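Local coordinates for envelopment polyprotein (Bovine Schmallenberg virus BH80/Germany/2011, PDB 7A56) that probably drives fusion of viral and host membranes during entry through its class II fusion glycoprotein Gc, whose fusion domains are here in the postfusion conformation, at residues L175-Y187 with V294-L308. Numbering follows the deposited sequence.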
loop_
_atom_site.group_PDB
_atom_site.type_symbol
_atom_site.label_atom_id
_atom_site.label_comp_id
_atom_site.label_asym_id
_atom_site.label_seq_id
_atom_site.Cartn_x
_atom_site.Cartn_y
_atom_site.Cartn_z
ATOM N N LEU A 175 8.349 -7.650 50.598
ATOM C CA LEU A 175 7.698 -8.809 49.999
ATOM C C LEU A 175 7.809 -8.611 48.503
ATOM O O LEU A 175 7.400 -7.556 47.992
ATOM C CB LEU A 175 6.230 -8.939 50.429
ATOM C CG LEU A 175 5.340 -10.034 49.854
ATOM C CD1 LEU A 175 5.829 -11.411 50.228
ATOM C CD2 LEU A 175 3.916 -9.858 50.319
ATOM N N TYR A 176 8.406 -9.581 47.813
ATOM C CA TYR A 176 8.640 -9.375 46.373
ATOM C C TYR A 176 8.438 -10.674 45.600
ATOM O O TYR A 176 8.353 -11.761 46.175
ATOM C CB TYR A 176 10.069 -8.818 46.124
ATOM C CG TYR A 176 11.190 -9.694 46.612
ATOM C CD1 TYR A 176 11.698 -9.566 47.915
ATOM C CD2 TYR A 176 11.774 -10.639 45.772
ATOM C CE1 TYR A 176 12.739 -10.378 48.357
ATOM C CE2 TYR A 176 12.810 -11.456 46.213
ATOM C CZ TYR A 176 13.287 -11.318 47.487
ATOM O OH TYR A 176 14.317 -12.136 47.874
ATOM N N GLY A 177 8.356 -10.552 44.281
ATOM C CA GLY A 177 8.384 -11.741 43.467
ATOM C C GLY A 177 8.394 -11.396 41.988
ATOM O O GLY A 177 8.736 -10.274 41.588
ATOM N N SER A 178 8.030 -12.403 41.189
ATOM C CA SER A 178 7.985 -12.255 39.728
ATOM C C SER A 178 6.887 -13.156 39.172
ATOM O O SER A 178 6.425 -14.096 39.839
ATOM C CB SER A 178 9.339 -12.589 39.097
ATOM O OG SER A 178 9.819 -13.824 39.586
ATOM N N CYS A 179 6.517 -12.919 37.904
ATOM C CA CYS A 179 5.426 -13.709 37.361
ATOM C C CYS A 179 5.481 -13.672 35.834
ATOM O O CYS A 179 6.089 -12.784 35.252
ATOM C CB CYS A 179 4.063 -13.189 37.863
ATOM S SG CYS A 179 3.659 -11.466 37.461
ATOM N N GLN A 180 4.792 -14.628 35.208
ATOM C CA GLN A 180 4.622 -14.658 33.748
ATOM C C GLN A 180 3.266 -15.300 33.467
ATOM O O GLN A 180 2.900 -16.265 34.156
ATOM C CB GLN A 180 5.781 -15.448 33.136
ATOM C CG GLN A 180 5.931 -15.395 31.617
ATOM C CD GLN A 180 7.156 -16.175 31.232
ATOM O OE1 GLN A 180 7.207 -17.378 31.448
ATOM N NE2 GLN A 180 8.179 -15.479 30.724
ATOM N N ASP A 181 2.494 -14.717 32.535
ATOM C CA ASP A 181 1.203 -15.307 32.146
ATOM C C ASP A 181 1.354 -16.721 31.600
ATOM O O ASP A 181 2.395 -17.101 31.039
ATOM C CB ASP A 181 0.512 -14.492 31.060
ATOM C CG ASP A 181 -0.130 -13.211 31.582
ATOM O OD1 ASP A 181 0.184 -12.790 32.739
ATOM O OD2 ASP A 181 -0.916 -12.601 30.790
ATOM N N ILE A 182 0.279 -17.498 31.760
ATOM C CA ILE A 182 0.024 -18.721 30.992
ATOM C C ILE A 182 -1.168 -18.455 30.080
ATOM O O ILE A 182 -2.211 -17.932 30.551
ATOM C CB ILE A 182 -0.291 -19.911 31.910
ATOM C CG1 ILE A 182 0.817 -20.145 32.919
ATOM C CG2 ILE A 182 -0.588 -21.176 31.035
ATOM C CD1 ILE A 182 0.298 -20.898 34.188
ATOM N N ILE A 183 -1.018 -18.791 28.769
ATOM C CA ILE A 183 -2.066 -18.554 27.786
ATOM C C ILE A 183 -2.524 -19.884 27.186
ATOM O O ILE A 183 -1.808 -20.886 27.176
ATOM C CB ILE A 183 -1.614 -17.612 26.628
ATOM C CG1 ILE A 183 -0.502 -18.293 25.814
ATOM C CG2 ILE A 183 -1.209 -16.229 27.176
ATOM C CD1 ILE A 183 -0.262 -17.688 24.396
ATOM N N ARG A 184 -3.722 -19.854 26.624
ATOM C CA ARG A 184 -4.186 -20.944 25.805
ATOM C C ARG A 184 -3.960 -20.501 24.352
ATOM O O ARG A 184 -4.589 -19.535 23.910
ATOM C CB ARG A 184 -5.659 -21.251 26.071
ATOM C CG ARG A 184 -6.220 -22.370 25.171
ATOM C CD ARG A 184 -7.700 -22.556 25.398
ATOM N NE ARG A 184 -8.572 -21.507 24.821
ATOM C CZ ARG A 184 -9.342 -20.685 25.544
ATOM N NH1 ARG A 184 -10.137 -19.809 24.937
ATOM N NH2 ARG A 184 -9.340 -20.740 26.876
ATOM N N PRO A 185 -3.052 -21.130 23.615
ATOM C CA PRO A 185 -2.760 -20.665 22.240
ATOM C C PRO A 185 -3.993 -20.788 21.358
ATOM O O PRO A 185 -4.652 -21.840 21.340
ATOM C CB PRO A 185 -1.644 -21.612 21.764
ATOM C CG PRO A 185 -1.140 -22.298 22.970
ATOM C CD PRO A 185 -2.231 -22.280 24.029
ATOM N N GLU A 186 -4.270 -19.723 20.576
ATOM C CA GLU A 186 -5.426 -19.676 19.668
ATOM C C GLU A 186 -5.062 -19.172 18.260
ATOM O O GLU A 186 -5.622 -19.672 17.282
ATOM C CB GLU A 186 -6.543 -18.808 20.273
ATOM C CG GLU A 186 -7.157 -19.441 21.575
ATOM C CD GLU A 186 -8.195 -20.492 21.240
ATOM O OE1 GLU A 186 -8.728 -21.151 22.168
ATOM O OE2 GLU A 186 -8.503 -20.633 20.008
ATOM N N TYR A 187 -4.113 -18.234 18.140
ATOM C CA TYR A 187 -3.708 -17.719 16.824
ATOM C C TYR A 187 -2.189 -17.802 16.701
ATOM O O TYR A 187 -1.469 -17.629 17.697
ATOM C CB TYR A 187 -4.129 -16.246 16.609
ATOM C CG TYR A 187 -5.615 -15.936 16.603
ATOM C CD1 TYR A 187 -6.345 -15.867 17.802
ATOM C CD2 TYR A 187 -6.285 -15.651 15.389
ATOM C CE1 TYR A 187 -7.694 -15.545 17.795
ATOM C CE2 TYR A 187 -7.640 -15.333 15.378
ATOM C CZ TYR A 187 -8.342 -15.274 16.585
ATOM O OH TYR A 187 -9.684 -14.941 16.591
ATOM N N VAL A 294 0.358 -13.689 49.147
ATOM C CA VAL A 294 0.447 -12.852 47.960
ATOM C C VAL A 294 -0.867 -12.949 47.206
ATOM O O VAL A 294 -1.361 -14.056 46.960
ATOM C CB VAL A 294 1.632 -13.303 47.093
ATOM C CG1 VAL A 294 1.608 -12.660 45.719
ATOM C CG2 VAL A 294 2.952 -12.970 47.836
ATOM N N ILE A 295 -1.471 -11.797 46.892
ATOM C CA ILE A 295 -2.683 -11.763 46.071
ATOM C C ILE A 295 -2.272 -11.208 44.724
ATOM O O ILE A 295 -1.767 -10.085 44.640
ATOM C CB ILE A 295 -3.807 -10.930 46.709
ATOM C CG1 ILE A 295 -3.883 -11.151 48.251
ATOM C CG2 ILE A 295 -5.185 -11.185 45.933
ATOM C CD1 ILE A 295 -4.574 -12.385 48.667
ATOM N N LEU A 296 -2.385 -12.021 43.661
ATOM C CA LEU A 296 -1.899 -11.644 42.353
ATOM C C LEU A 296 -3.094 -11.780 41.406
ATOM O O LEU A 296 -3.541 -12.896 41.140
ATOM C CB LEU A 296 -0.729 -12.540 41.958
ATOM C CG LEU A 296 0.241 -12.018 40.925
ATOM C CD1 LEU A 296 0.973 -10.826 41.559
ATOM C CD2 LEU A 296 1.198 -13.149 40.654
ATOM N N ARG A 297 -3.680 -10.648 41.004
ATOM C CA ARG A 297 -4.898 -10.698 40.199
ATOM C C ARG A 297 -4.611 -10.515 38.722
ATOM O O ARG A 297 -5.516 -10.733 37.901
ATOM C CB ARG A 297 -5.899 -9.625 40.636
ATOM C CG ARG A 297 -6.469 -9.822 42.054
ATOM C CD ARG A 297 -6.969 -8.462 42.626
ATOM N NE ARG A 297 -7.423 -8.684 44.016
ATOM C CZ ARG A 297 -8.660 -9.061 44.389
ATOM N NH1 ARG A 297 -9.641 -9.219 43.499
ATOM N NH2 ARG A 297 -8.921 -9.283 45.676
ATOM N N ARG A 298 -3.398 -10.107 38.372
ATOM C CA ARG A 298 -3.030 -10.013 36.970
ATOM C C ARG A 298 -1.519 -9.901 36.939
ATOM O O ARG A 298 -0.932 -9.320 37.842
ATOM C CB ARG A 298 -3.693 -8.813 36.255
ATOM C CG ARG A 298 -3.633 -8.873 34.716
ATOM C CD ARG A 298 -4.472 -7.755 34.099
ATOM N NE ARG A 298 -3.812 -6.472 34.292
ATOM C CZ ARG A 298 -4.438 -5.299 34.421
ATOM N NH1 ARG A 298 -5.774 -5.250 34.363
ATOM N NH2 ARG A 298 -3.726 -4.189 34.656
ATOM N N CYS A 299 -0.893 -10.512 35.930
ATOM C CA CYS A 299 0.546 -10.338 35.747
ATOM C C CYS A 299 0.820 -9.405 34.583
ATOM O O CYS A 299 1.051 -8.192 34.763
ATOM C CB CYS A 299 1.248 -11.704 35.544
ATOM S SG CYS A 299 3.067 -11.547 35.416
ATOM N N PHE A 300 0.794 -9.953 33.350
ATOM C CA PHE A 300 0.894 -9.087 32.196
ATOM C C PHE A 300 -0.458 -8.435 31.917
ATOM O O PHE A 300 -1.501 -8.966 32.285
ATOM C CB PHE A 300 1.247 -9.880 30.910
ATOM C CG PHE A 300 2.580 -10.652 30.934
ATOM C CD1 PHE A 300 3.706 -10.154 31.578
ATOM C CD2 PHE A 300 2.711 -11.830 30.188
ATOM C CE1 PHE A 300 4.933 -10.856 31.552
ATOM C CE2 PHE A 300 3.935 -12.545 30.173
ATOM C CZ PHE A 300 5.043 -12.050 30.823
ATOM N N ASP A 301 -0.440 -7.358 31.121
ATOM C CA ASP A 301 -1.616 -6.976 30.343
ATOM C C ASP A 301 -1.772 -7.922 29.152
ATOM O O ASP A 301 -0.781 -8.330 28.554
ATOM C CB ASP A 301 -1.486 -5.554 29.786
ATOM C CG ASP A 301 -1.421 -4.480 30.891
ATOM O OD1 ASP A 301 -2.369 -4.426 31.696
ATOM O OD2 ASP A 301 -0.457 -3.673 30.894
ATOM N N ASN A 302 -3.010 -8.288 28.808
ATOM C CA ASN A 302 -3.230 -9.164 27.639
ATOM C C ASN A 302 -4.431 -8.631 26.884
ATOM O O ASN A 302 -5.528 -8.574 27.430
ATOM C CB ASN A 302 -3.471 -10.635 28.016
ATOM C CG ASN A 302 -3.476 -11.592 26.775
ATOM O OD1 ASN A 302 -3.507 -11.137 25.599
ATOM N ND2 ASN A 302 -3.398 -12.890 27.034
ATOM N N SER A 303 -4.234 -8.264 25.637
ATOM C CA SER A 303 -5.307 -7.676 24.840
ATOM C C SER A 303 -5.830 -8.651 23.778
ATOM O O SER A 303 -6.175 -8.247 22.671
ATOM C CB SER A 303 -4.823 -6.358 24.220
ATOM O OG SER A 303 -5.924 -5.673 23.625
ATOM N N TYR A 304 -5.952 -9.932 24.140
ATOM C CA TYR A 304 -6.395 -11.009 23.241
ATOM C C TYR A 304 -7.773 -10.748 22.644
ATOM O O TYR A 304 -8.071 -11.187 21.515
ATOM C CB TYR A 304 -6.426 -12.340 24.016
ATOM C CG TYR A 304 -7.067 -13.442 23.247
ATOM C CD1 TYR A 304 -6.444 -13.934 22.104
ATOM C CD2 TYR A 304 -8.336 -13.948 23.605
ATOM C CE1 TYR A 304 -7.034 -14.955 21.340
ATOM C CE2 TYR A 304 -8.939 -14.969 22.863
ATOM C CZ TYR A 304 -8.275 -15.455 21.695
ATOM O OH TYR A 304 -8.822 -16.443 20.869
ATOM N N GLN A 305 -8.629 -10.042 23.384
ATOM C CA GLN A 305 -9.941 -9.747 22.851
ATOM C C GLN A 305 -9.853 -8.987 21.527
ATOM O O GLN A 305 -10.789 -9.071 20.725
ATOM C CB GLN A 305 -10.742 -8.946 23.857
ATOM C CG GLN A 305 -10.136 -7.593 24.133
ATOM C CD GLN A 305 -9.248 -7.537 25.386
ATOM O OE1 GLN A 305 -8.719 -8.555 25.879
ATOM N NE2 GLN A 305 -9.094 -6.335 25.908
ATOM N N SER A 306 -8.744 -8.275 21.280
ATOM C CA SER A 306 -8.499 -7.646 19.977
ATOM C C SER A 306 -8.329 -8.678 18.872
ATOM O O SER A 306 -8.779 -8.476 17.726
ATOM C CB SER A 306 -7.246 -6.780 20.058
ATOM O OG SER A 306 -7.440 -5.767 21.030
ATOM N N CYS A 307 -7.626 -9.768 19.166
ATOM C CA CYS A 307 -7.532 -10.843 18.181
ATOM C C CYS A 307 -8.910 -11.310 17.769
ATOM O O CYS A 307 -9.167 -11.570 16.591
ATOM C CB CYS A 307 -6.743 -12.019 18.760
ATOM S SG CYS A 307 -5.117 -11.506 19.382
ATOM N N LEU A 308 -9.827 -11.411 18.720
ATOM C CA LEU A 308 -11.158 -11.871 18.293
ATOM C C LEU A 308 -11.846 -10.939 17.297
ATOM O O LEU A 308 -12.748 -11.388 16.578
ATOM C CB LEU A 308 -12.072 -12.082 19.494
ATOM C CG LEU A 308 -11.542 -13.183 20.393
ATOM C CD1 LEU A 308 -12.418 -13.269 21.610
ATOM C CD2 LEU A 308 -11.483 -14.506 19.646
HETATM O O HOH W 1 -2.923 -11.135 31.677
HETATM O O HOH W 2 -2.255 -12.166 34.179
HETATM O O HOH W 3 -10.773 -13.062 14.529
#
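Cys179 and Cys299 are joined by a disulfide, SG to SG 2.1 Å, whose chi3 of 94° is close to the unstrained right angle. Just past it, the backbone N of Phe300 gives a nearly straight hydrogen bond (167°) to Asp181 OD1, 3.0 Å away, reaching that oxygen on its syn side but well out of the carboxylate plane. With CG set anti to its carbonyl carbon (chi1 -76°), Asp181 brings the carboxylate obliquely against the Phe300 ring, Asp181 CG to Phe300 CD2 3.5 Å, while Gln180 CG packs on CZ of the same ring at 3.6 Å. Two waters also join the segments, one between Asp181 OD1 and Cys299 N, the other between Asp181 OD2 and Phe300 O. Strand 172-183 lies between strands 98-134 and 150-158, antiparallel to both, in the elongated, mainly beta class II fusion glycoprotein; the chain after strand 293-296 follows it and the residues just beyond in the same direction, into a weakly bonded helical turn at about 305-308. There Tyr187 takes Cys307 CB over one face, 4.2 Å from the ring centroid, and meets Tyr304 OH at its edge, 3.4 Å from Tyr187 CE1. The two tyrosine side chains lie roughly perpendicular, and Tyr304 OH also touches Glu186 CB at 3.3 Å. Arg184 NE bonds Glu186 OE1; farther out, Lys245 pairs with OE2, Cys264 holds Cys307 by a second disulfide, and Thr124 OG1 hydrogen-bonds both Asp181 OD2 and Asn302 ND2.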